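Local structure of putative amidohydrolase/peptidase (Burkholderia cenocepacia, 4WJB) at residues A[271-276]-A[300-305]; A[224-229]-A[336-341]. The protein probably hydrolyses carbon-nitrogen bonds other than peptide bonds, as a zinc-dependent member of the peptidase M20 family. One frame throughout, in Å; residues are numbered along the deposited sequence.

Interaction 1 (A[271-276]-A[300-305]); sequences PDARAT and FRHPDD. With SO4 (sulfate ion), chain G.
Arg274 and Arg301 face each other as the hydrogen-bonded pair of an antiparallel ladder, at the open end of the hairpin of strands 274-283 and 289-302. Arg274 N reaches Arg301 O at 2.7 Å, and Arg301 N bonds back to Arg274 O at 2.8 Å.

Arg301 rewards being followed outward. Its CB rests against Arg274 CB at 3.8 Å, where the two side chains cross at about a right angle. Chi2 of -164° and chi3 of -165° keep the chain extended from CG to NE, packed along its length on Gln224, Gln226 and Trp228 of strand 217-234; NE forms a salt bridge with Glu299. At the tip the sulfate lies at the guanidinium edge: Arg301 NH2 gives sulfate O1 a nearly straight bond of 3.0 Å, while those from NH1 to O2 and O4 are weak. Asn288 and His239 of the second subunit bind the same ion. Arg274, bent at chi2 (-75°), turns another way, and its NE bonds to Gly241 O of the second subunit.

On the opposite face, Ala275 CB touches the edge of the Phe300 ring, 3.8 Å from CD1. At the end of strand 300-302, His302 CD2 approaches Ala273 N at 3.4 Å, Asp304 N donates to His302 ND1, and one water joins His302 NE2 to Asp272 N. Both imidazole nitrogens thus have a hydrogen-bond partner, probably limiting the ring's rotation. The backbone joins the strands; both arginines end at the subunit interface, where Arg301 meets a sulfate, probably from the crystallisation liquor, so the site can accept an anion.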
loop_
_atom_site.group_PDB
_atom_site.type_symbol
_atom_site.label_atom_id
_atom_site.label_comp_id
_atom_site.label_asym_id
_atom_site.label_seq_id
_atom_site.Cartn_x
_atom_site.Cartn_y
_atom_site.Cartn_z
ATOM N N PRO A 271 -21.469 -14.820 -12.485
ATOM C CA PRO A 271 -20.867 -15.238 -11.215
ATOM C C PRO A 271 -19.412 -15.700 -11.307
ATOM O O PRO A 271 -18.799 -15.925 -10.266
ATOM C CB PRO A 271 -21.753 -16.410 -10.801
ATOM C CG PRO A 271 -22.082 -17.061 -12.110
ATOM C CD PRO A 271 -22.229 -15.922 -13.106
ATOM N N ASP A 272 -18.865 -15.850 -12.510
ATOM C CA ASP A 272 -17.589 -16.555 -12.640
ATOM C C ASP A 272 -16.353 -15.661 -12.718
ATOM O O ASP A 272 -15.230 -16.137 -12.556
ATOM C CB ASP A 272 -17.634 -17.473 -13.862
ATOM C CG ASP A 272 -18.580 -18.644 -13.663
ATOM O OD1 ASP A 272 -18.739 -19.084 -12.503
ATOM O OD2 ASP A 272 -19.176 -19.108 -14.654
ATOM N N ALA A 273 -16.544 -14.370 -12.959
ATOM C CA ALA A 273 -15.404 -13.472 -13.013
ATOM C C ALA A 273 -14.754 -13.328 -11.641
ATOM O O ALA A 273 -15.439 -13.273 -10.618
ATOM C CB ALA A 273 -15.820 -12.103 -13.542
ATOM N N ARG A 274 -13.426 -13.281 -11.631
ATOM C CA ARG A 274 -12.674 -12.865 -10.452
ATOM C C ARG A 274 -11.866 -11.627 -10.820
ATOM O O ARG A 274 -11.118 -11.645 -11.790
ATOM C CB ARG A 274 -11.747 -13.977 -9.958
ATOM C CG ARG A 274 -12.427 -15.329 -9.767
ATOM C CD ARG A 274 -13.293 -15.364 -8.517
ATOM N NE ARG A 274 -13.779 -16.716 -8.240
ATOM C CZ ARG A 274 -14.924 -17.209 -8.705
ATOM N NH1 ARG A 274 -15.719 -16.459 -9.457
ATOM N NH2 ARG A 274 -15.279 -18.449 -8.405
ATOM N N ALA A 275 -12.023 -10.551 -10.057
ATOM C CA ALA A 275 -11.284 -9.322 -10.333
ATOM C C ALA A 275 -10.726 -8.785 -9.035
ATOM O O ALA A 275 -11.478 -8.526 -8.101
ATOM C CB ALA A 275 -12.169 -8.298 -11.006
ATOM N N THR A 276 -9.407 -8.629 -8.972
ATOM C CA THR A 276 -8.752 -8.373 -7.693
ATOM C C THR A 276 -7.539 -7.448 -7.786
ATOM O O THR A 276 -6.686 -7.603 -8.659
ATOM C CB THR A 276 -8.290 -9.699 -7.043
ATOM O OG1 THR A 276 -9.338 -10.671 -7.130
ATOM C CG2 THR A 276 -7.913 -9.492 -5.584
ATOM N N PHE A 300 -7.383 -10.720 -13.441
ATOM C CA PHE A 300 -8.696 -11.179 -13.870
ATOM C C PHE A 300 -8.667 -12.694 -13.986
ATOM O O PHE A 300 -7.681 -13.259 -14.468
ATOM C CB PHE A 300 -9.089 -10.573 -15.221
ATOM C CG PHE A 300 -9.314 -9.087 -15.190
ATOM C CD1 PHE A 300 -10.077 -8.508 -14.188
ATOM C CD2 PHE A 300 -8.775 -8.275 -16.175
ATOM C CE1 PHE A 300 -10.294 -7.141 -14.165
ATOM C CE2 PHE A 300 -8.986 -6.902 -16.155
ATOM C CZ PHE A 300 -9.747 -6.337 -15.151
ATOM N N ARG A 301 -9.737 -13.354 -13.551
ATOM C CA ARG A 301 -9.876 -14.793 -13.784
ATOM C C ARG A 301 -11.294 -15.116 -14.245
ATOM O O ARG A 301 -12.263 -14.597 -13.687
ATOM C CB ARG A 301 -9.528 -15.594 -12.524
ATOM C CG ARG A 301 -8.141 -15.297 -11.977
ATOM C CD ARG A 301 -7.668 -16.355 -10.995
ATOM N NE ARG A 301 -6.522 -15.878 -10.232
ATOM C CZ ARG A 301 -5.640 -16.670 -9.632
ATOM N NH1 ARG A 301 -5.770 -17.988 -9.705
ATOM N NH2 ARG A 301 -4.622 -16.145 -8.962
ATOM N N HIS A 302 -11.401 -15.971 -15.263
ATOM C CA HIS A 302 -12.685 -16.324 -15.870
ATOM C C HIS A 302 -12.503 -17.518 -16.804
ATOM O O HIS A 302 -11.473 -17.634 -17.466
ATOM C CB HIS A 302 -13.264 -15.139 -16.648
ATOM C CG HIS A 302 -14.731 -15.255 -16.929
ATOM N ND1 HIS A 302 -15.229 -15.921 -18.028
ATOM C CD2 HIS A 302 -15.808 -14.784 -16.256
ATOM C CE1 HIS A 302 -16.549 -15.859 -18.016
ATOM N NE2 HIS A 302 -16.926 -15.170 -16.953
ATOM N N PRO A 303 -13.506 -18.406 -16.870
ATOM C CA PRO A 303 -13.408 -19.581 -17.747
ATOM C C PRO A 303 -13.529 -19.251 -19.235
ATOM O O PRO A 303 -13.302 -20.126 -20.070
ATOM C CB PRO A 303 -14.590 -20.447 -17.300
ATOM C CG PRO A 303 -15.583 -19.462 -16.742
ATOM C CD PRO A 303 -14.730 -18.428 -16.049
ATOM N N ASP A 304 -13.895 -18.014 -19.562
ATOM C CA ASP A 304 -14.117 -17.616 -20.952
ATOM C C ASP A 304 -13.071 -16.597 -21.393
ATOM O O ASP A 304 -12.991 -15.503 -20.831
ATOM C CB ASP A 304 -15.531 -17.040 -21.119
ATOM C CG ASP A 304 -15.924 -16.830 -22.576
ATOM O OD1 ASP A 304 -15.037 -16.726 -23.449
ATOM O OD2 ASP A 304 -17.142 -16.760 -22.847
ATOM N N ASP A 305 -12.284 -16.946 -22.407
ATOM C CA ASP A 305 -11.238 -16.047 -22.893
ATOM C C ASP A 305 -11.814 -14.777 -23.518
ATOM O O ASP A 305 -11.180 -13.722 -23.482
ATOM C CB ASP A 305 -10.338 -16.758 -23.908
ATOM C CG ASP A 305 -8.880 -16.744 -23.496
ATOM O OD1 ASP A 305 -8.567 -16.179 -22.426
ATOM O OD2 ASP A 305 -8.043 -17.292 -24.240
HETATM S S SO4 G . -2.706 -19.177 -8.147
HETATM O O1 SO4 G . -2.875 -17.981 -7.329
HETATM O O2 SO4 G . -2.661 -18.801 -9.561
HETATM O O3 SO4 G . -1.460 -19.844 -7.793
HETATM O O4 SO4 G . -3.821 -20.092 -7.921
HETATM O O HOH W 1 -19.607 -15.220 -15.403
#

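Interaction 2 (A[224-229]-A[336-341]); sequences QGQRWY and FTYAPV
Strand 329-342 completes the βαββαβ ferredoxin-like arrangement of the M20 dimerisation domain as an outer strand beside 217-234, and the contact of 224-229 with 336-341 falls where their antiparallel pairing is interrupted at Ala339 and Pro340. Gln226 and Tyr338 form one hydrogen-bonded pair, with Gln226 N to Tyr338 O and Tyr338 N to Gln226 O both 2.8 Å long. Trp228 and Phe336 form the next, bonded from Trp228 N to Phe336 O.

These four side chains share one face of the sheet. Trp228 and Phe336 lie side by side and point the same way, yet their rings meet T-shaped: the Phe336 edge is directed at the face of the indole, with planes 68° apart and centroids 5.0 Å apart for the five-membered ring. Phe336 CD2 makes this approach, off-centre over the indole. Phe336 CG, anti to its backbone N (chi1 -179°), helps bring the ring alongside the indole. Gln226, extended beyond CG, brings OE1 to Trp228 NE1 at 2.9 Å. The proton arrives on a lone pair of the amide oxygen, although the oxygen is tilted from the indole plane; the bond is bent, 133° at the hydrogen, and probably helps fix the indole's rotation. Gln226 OE1 also lies at the Phe336 edge, 4.0 Å from CE2.

On the other face Thr337 CG2 packs against Arg227 CD and NE, while the guanidinium forms salt bridges with Asp305 and Asp309 of helix 305-326. Near the strand end Gly225 allows a close approach, its CA lying 3.6 Å from Pro340 N. Beside it, the Tyr338 ring turns its edge to Gln224 O, which lies in the ring plane, 3.6 Å from CD2.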
loop_
_atom_site.group_PDB
_atom_site.type_symbol
_atom_site.label_atom_id
_atom_site.label_comp_id
_atom_site.label_asym_id
_atom_site.label_seq_id
_atom_site.Cartn_x
_atom_site.Cartn_y
_atom_site.Cartn_z
ATOM N N GLN A 224 -10.010 -21.853 -14.605
ATOM C CA GLN A 224 -10.029 -20.433 -14.974
ATOM C C GLN A 224 -8.869 -19.988 -15.859
ATOM O O GLN A 224 -7.729 -20.424 -15.677
ATOM C CB GLN A 224 -10.024 -19.561 -13.715
ATOM C CG GLN A 224 -11.321 -19.543 -12.942
ATOM C CD GLN A 224 -11.127 -19.035 -11.531
ATOM O OE1 GLN A 224 -10.007 -19.018 -11.017
ATOM N NE2 GLN A 224 -12.214 -18.624 -10.891
ATOM N N GLY A 225 -9.167 -19.105 -16.807
ATOM C CA GLY A 225 -8.129 -18.362 -17.496
ATOM C C GLY A 225 -7.689 -17.231 -16.585
ATOM O O GLY A 225 -8.422 -16.862 -15.668
ATOM N N GLN A 226 -6.501 -16.686 -16.824
ATOM C CA GLN A 226 -5.966 -15.610 -15.993
ATOM C C GLN A 226 -5.254 -14.551 -16.821
ATOM O O GLN A 226 -4.546 -14.874 -17.776
ATOM C CB GLN A 226 -4.984 -16.158 -14.951
ATOM C CG GLN A 226 -5.538 -17.219 -14.028
ATOM C CD GLN A 226 -4.503 -17.722 -13.043
ATOM O OE1 GLN A 226 -3.732 -16.941 -12.482
ATOM N NE2 GLN A 226 -4.476 -19.034 -12.827
ATOM N N ARG A 227 -5.444 -13.290 -16.444
ATOM C CA ARG A 227 -4.641 -12.186 -16.966
ATOM C C ARG A 227 -4.142 -11.333 -15.797
ATOM O O ARG A 227 -4.944 -10.833 -15.006
ATOM C CB ARG A 227 -5.448 -11.318 -17.938
ATOM C CG ARG A 227 -6.250 -12.086 -18.976
ATOM C CD ARG A 227 -5.567 -12.119 -20.334
ATOM N NE ARG A 227 -6.306 -12.961 -21.273
ATOM C CZ ARG A 227 -7.077 -12.508 -22.258
ATOM N NH1 ARG A 227 -7.210 -11.205 -22.466
ATOM N NH2 ARG A 227 -7.705 -13.367 -23.049
ATOM N N TRP A 228 -2.827 -11.173 -15.683
ATOM C CA TRP A 228 -2.244 -10.379 -14.602
ATOM C C TRP A 228 -1.649 -9.084 -15.146
ATOM O O TRP A 228 -1.078 -9.071 -16.240
ATOM C CB TRP A 228 -1.155 -11.160 -13.857
ATOM C CG TRP A 228 -1.618 -12.392 -13.139
ATOM C CD1 TRP A 228 -2.799 -13.056 -13.311
ATOM C CD2 TRP A 228 -0.898 -13.110 -12.127
ATOM N NE1 TRP A 228 -2.857 -14.143 -12.474
ATOM C CE2 TRP A 228 -1.705 -14.200 -11.736
ATOM C CE3 TRP A 228 0.347 -12.935 -11.513
ATOM C CZ2 TRP A 228 -1.308 -15.109 -10.757
ATOM C CZ3 TRP A 228 0.741 -13.841 -10.541
ATOM C CH2 TRP A 228 -0.086 -14.917 -10.174
ATOM N N TYR A 229 -1.766 -8.011 -14.368
ATOM C CA TYR A 229 -1.270 -6.702 -14.774
ATOM C C TYR A 229 -0.492 -6.014 -13.658
ATOM O O TYR A 229 -0.708 -6.276 -12.474
ATOM C CB TYR A 229 -2.420 -5.783 -15.202
ATOM C CG TYR A 229 -3.321 -6.338 -16.278
ATOM C CD1 TYR A 229 -4.365 -7.192 -15.955
ATOM C CD2 TYR A 229 -3.142 -5.993 -17.612
ATOM C CE1 TYR A 229 -5.196 -7.704 -16.927
ATOM C CE2 TYR A 229 -3.973 -6.499 -18.598
ATOM C CZ TYR A 229 -4.999 -7.353 -18.244
ATOM O OH TYR A 229 -5.839 -7.868 -19.201
ATOM N N PHE A 336 1.362 -11.552 -17.119
ATOM C CA PHE A 336 1.046 -12.976 -17.168
ATOM C C PHE A 336 -0.267 -13.217 -17.894
ATOM O O PHE A 336 -1.254 -12.509 -17.674
ATOM C CB PHE A 336 0.984 -13.576 -15.757
ATOM C CG PHE A 336 0.692 -15.054 -15.737
ATOM C CD1 PHE A 336 1.585 -15.958 -16.288
ATOM C CD2 PHE A 336 -0.468 -15.538 -15.153
ATOM C CE1 PHE A 336 1.324 -17.316 -16.269
ATOM C CE2 PHE A 336 -0.735 -16.900 -15.129
ATOM C CZ PHE A 336 0.164 -17.788 -15.690
ATOM N N THR A 337 -0.256 -14.221 -18.767
ATOM C CA THR A 337 -1.427 -14.632 -19.525
ATOM C C THR A 337 -1.574 -16.148 -19.447
ATOM O O THR A 337 -0.610 -16.879 -19.671
ATOM C CB THR A 337 -1.328 -14.211 -21.002
ATOM O OG1 THR A 337 -1.061 -12.807 -21.087
ATOM C CG2 THR A 337 -2.621 -14.527 -21.732
ATOM N N TYR A 338 -2.778 -16.611 -19.129
ATOM C CA TYR A 338 -3.055 -18.041 -19.016
ATOM C C TYR A 338 -4.419 -18.361 -19.614
ATOM O O TYR A 338 -5.437 -17.870 -19.139
ATOM C CB TYR A 338 -2.990 -18.488 -17.553
ATOM C CG TYR A 338 -3.137 -19.986 -17.331
ATOM C CD1 TYR A 338 -2.070 -20.853 -17.549
ATOM C CD2 TYR A 338 -4.338 -20.525 -16.882
ATOM C CE1 TYR A 338 -2.201 -22.219 -17.337
ATOM C CE2 TYR A 338 -4.479 -21.890 -16.665
ATOM C CZ TYR A 338 -3.408 -22.730 -16.895
ATOM O OH TYR A 338 -3.549 -24.083 -16.678
ATOM N N ALA A 339 -4.437 -19.180 -20.659
ATOM C CA ALA A 339 -5.686 -19.528 -21.328
ATOM C C ALA A 339 -6.554 -20.433 -20.455
ATOM O O ALA A 339 -6.039 -21.287 -19.727
ATOM C CB ALA A 339 -5.404 -20.198 -22.674
ATOM N N PRO A 340 -7.878 -20.246 -20.525
ATOM C CA PRO A 340 -8.810 -21.084 -19.772
ATOM C C PRO A 340 -8.691 -22.546 -20.183
ATOM O O PRO A 340 -8.325 -22.846 -21.323
ATOM C CB PRO A 340 -10.184 -20.516 -20.145
ATOM C CG PRO A 340 -9.907 -19.121 -20.630
ATOM C CD PRO A 340 -8.576 -19.211 -21.305
ATOM N N VAL A 341 -8.977 -23.445 -19.250
ATOM C CA VAL A 341 -8.917 -24.870 -19.533
ATOM C C VAL A 341 -10.318 -25.460 -19.467
ATOM O O VAL A 341 -10.787 -25.850 -18.397
ATOM C CB VAL A 341 -7.991 -25.611 -18.545
ATOM C CG1 VAL A 341 -7.906 -27.089 -18.901
ATOM C CG2 VAL A 341 -6.606 -24.980 -18.544
HETATM O O HOH W 2 -6.088 -15.828 -20.963
#

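How the interactions relate
Interaction 1 and interaction 2 share a β-sheet, because strands 289-302 and 217-234 are neighbours in it; their centres are 9 Å apart. Probable backbone hydrogen bonds join them, His302 O to Gly225 N at 2.8 Å and Phe300 N to Arg227 O at 2.9 Å. The sulfate held by Arg301 lies about 4 Å from the Gln226 side chain. Both contacts touch the second subunit, where the Gly241 carbonyl that takes Arg274 also accepts from Gln224 NE2. The bound zinc, held by His96, Asp107 and His203, is about 14 Å from the side chains of Arg301 and Tyr338. Tyr338's side chain is about 10 Å from that of Glu141, a zinc ligand of this protein that binds no metal in this chain.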